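Local coordinates for AceL NrdHF-1-1 Intein (Metagenome, PDB 6ZGQ), which belongs to the class 3 split inteins, whose two fragments associate, excise themselves and join the flanking sequences, and is here an engineered, linked, splice-inactive variant, at residues N38-S43 with I77-G82. Numbering follows the deposited sequence.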
loop_
_atom_site.group_PDB
_atom_site.type_symbol
_atom_site.label_atom_id
_atom_site.label_comp_id
_atom_site.label_asym_id
_atom_site.label_seq_id
_atom_site.Cartn_x
_atom_site.Cartn_y
_atom_site.Cartn_z
ATOM N N ASN A 38 -2.186 -15.037 1.555
ATOM C CA ASN A 38 -2.072 -16.484 1.819
ATOM C C ASN A 38 -1.427 -17.236 0.642
ATOM O O ASN A 38 -0.633 -18.156 0.880
ATOM C CB ASN A 38 -3.441 -17.103 2.161
ATOM C CG ASN A 38 -4.055 -16.520 3.425
ATOM O OD1 ASN A 38 -3.348 -16.169 4.369
ATOM N ND2 ASN A 38 -5.380 -16.426 3.451
ATOM N N THR A 39 -1.754 -16.833 -0.597
ATOM C CA THR A 39 -1.356 -17.558 -1.820
ATOM C C THR A 39 -0.251 -16.844 -2.625
ATOM O O THR A 39 0.400 -17.496 -3.442
ATOM C CB THR A 39 -2.571 -17.806 -2.749
ATOM O OG1 THR A 39 -3.029 -16.561 -3.281
ATOM C CG2 THR A 39 -3.722 -18.495 -2.010
ATOM N N LYS A 40 -0.051 -15.538 -2.384
ATOM C CA LYS A 40 0.910 -14.674 -3.116
ATOM C C LYS A 40 0.522 -14.491 -4.586
ATOM O O LYS A 40 1.377 -14.110 -5.393
ATOM C CB LYS A 40 2.350 -15.214 -3.051
ATOM C CG LYS A 40 3.020 -15.162 -1.686
ATOM C CD LYS A 40 4.402 -15.797 -1.751
ATOM C CE LYS A 40 5.239 -15.508 -0.516
ATOM N NZ LYS A 40 6.591 -16.114 -0.638
ATOM N N ASP A 41 -0.748 -14.760 -4.917
ATOM C CA ASP A 41 -1.290 -14.606 -6.282
ATOM C C ASP A 41 -1.899 -13.208 -6.449
ATOM O O ASP A 41 -2.491 -12.688 -5.496
ATOM C CB ASP A 41 -2.380 -15.643 -6.569
ATOM C CG ASP A 41 -1.841 -17.061 -6.681
ATOM O OD1 ASP A 41 -0.638 -17.231 -6.956
ATOM O OD2 ASP A 41 -2.634 -17.997 -6.481
ATOM N N PHE A 42 -1.737 -12.647 -7.657
ATOM C CA PHE A 42 -2.338 -11.383 -8.107
ATOM C C PHE A 42 -3.671 -11.662 -8.826
ATOM O O PHE A 42 -3.767 -12.632 -9.579
ATOM C CB PHE A 42 -1.366 -10.670 -9.064
ATOM C CG PHE A 42 -0.190 -10.023 -8.379
ATOM C CD1 PHE A 42 -0.311 -8.765 -7.796
ATOM C CD2 PHE A 42 1.044 -10.655 -8.345
ATOM C CE1 PHE A 42 0.770 -8.163 -7.172
ATOM C CE2 PHE A 42 2.130 -10.053 -7.737
ATOM C CZ PHE A 42 1.993 -8.811 -7.144
ATOM N N SER A 43 -4.695 -10.843 -8.574
ATOM C CA SER A 43 -5.968 -10.915 -9.315
ATOM C C SER A 43 -6.707 -9.580 -9.207
ATOM O O SER A 43 -6.383 -8.793 -8.311
ATOM C CB SER A 43 -6.844 -12.060 -8.795
ATOM O OG SER A 43 -7.080 -11.952 -7.400
ATOM N N ILE A 77 2.579 -4.194 4.435
ATOM C CA ILE A 77 2.672 -5.587 3.977
ATOM C C ILE A 77 4.130 -5.826 3.579
ATOM O O ILE A 77 4.703 -5.032 2.821
ATOM C CB ILE A 77 1.700 -5.847 2.794
ATOM C CG1 ILE A 77 0.246 -5.544 3.206
ATOM C CG2 ILE A 77 1.822 -7.272 2.264
ATOM C CD1 ILE A 77 -0.312 -6.418 4.315
ATOM N N TYR A 78 4.732 -6.873 4.148
ATOM C CA TYR A 78 6.122 -7.242 3.872
ATOM C C TYR A 78 6.206 -8.765 3.856
ATOM O O TYR A 78 5.280 -9.423 4.354
ATOM C CB TYR A 78 7.062 -6.617 4.913
ATOM C CG TYR A 78 6.799 -7.017 6.344
ATOM C CD1 TYR A 78 5.858 -6.347 7.112
ATOM C CD2 TYR A 78 7.504 -8.056 6.935
ATOM C CE1 TYR A 78 5.622 -6.706 8.426
ATOM C CE2 TYR A 78 7.273 -8.428 8.248
ATOM C CZ TYR A 78 6.331 -7.745 8.991
ATOM O OH TYR A 78 6.088 -8.099 10.294
ATOM N N GLU A 79 7.276 -9.290 3.252
ATOM C CA GLU A 79 7.628 -10.713 3.296
ATOM C C GLU A 79 8.731 -10.889 4.344
ATOM O O GLU A 79 9.625 -10.032 4.435
ATOM C CB GLU A 79 8.104 -11.210 1.919
ATOM C CG GLU A 79 8.257 -12.726 1.863
ATOM C CD GLU A 79 8.681 -13.276 0.513
ATOM O OE1 GLU A 79 8.756 -12.512 -0.474
ATOM O OE2 GLU A 79 8.938 -14.500 0.448
ATOM N N GLN A 80 8.617 -11.949 5.150
ATOM C CA GLN A 80 9.664 -12.405 6.081
ATOM C C GLN A 80 9.645 -13.942 6.084
ATOM O O GLN A 80 8.567 -14.542 6.239
ATOM C CB GLN A 80 9.422 -11.838 7.479
ATOM C CG GLN A 80 10.464 -12.248 8.504
ATOM C CD GLN A 80 10.140 -11.722 9.881
ATOM O OE1 GLN A 80 8.981 -11.470 10.206
ATOM N NE2 GLN A 80 11.166 -11.554 10.704
ATOM N N GLY A 81 10.819 -14.560 5.917
ATOM C CA GLY A 81 10.915 -15.981 5.550
ATOM C C GLY A 81 10.196 -16.177 4.223
ATOM O O GLY A 81 10.426 -15.404 3.284
ATOM N N GLY A 82 9.306 -17.172 4.162
ATOM C CA GLY A 82 8.480 -17.437 2.977
ATOM C C GLY A 82 7.053 -16.919 3.089
ATOM O O GLY A 82 6.259 -17.146 2.170
#
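Two β-hairpins of the all-β intein domain are bridged by K40, from the turn joining strands 32-35 and 42-45, and by E79, near the end of strand 75-80, with G82 in the turn that follows. The backbones stay well apart, the CA atoms of K40 and E79 lying 10.1 Å from each other, and the gap is closed by the extended side chains of both residues. The lysine CG sits anti to the carbonyl carbon (chi1 -69°) and the chain beyond is fully extended, which carries the ammonium group to the other hairpin. There K40 NZ forms a salt bridge with E79 OE2 at 3.0 Å, meeting the oxygen from above the carboxylate plane, 66° out of it. K40 NZ also donates to G82 O, again at 3.0 Å, with the donor above the carbonyl plane and a C=O...N angle of 124°. The E79 side chain crosses the lysine at about a right angle. Its other oxygen, OE1, is paired with R112, so each carboxylate oxygen of this buried residue has a basic partner, which would probably favour the ionised form. Along the way the lysine side chain touches F35 and I84. With an alanine at K40 the bridging amine is gone, and the G82 carbonyl would probably lose this donor while E79 keeps R112. Carboxylate and neutral carbonyl share one ammonium group, tying strand end and turn to the other hairpin by charge and hydrogen bonding.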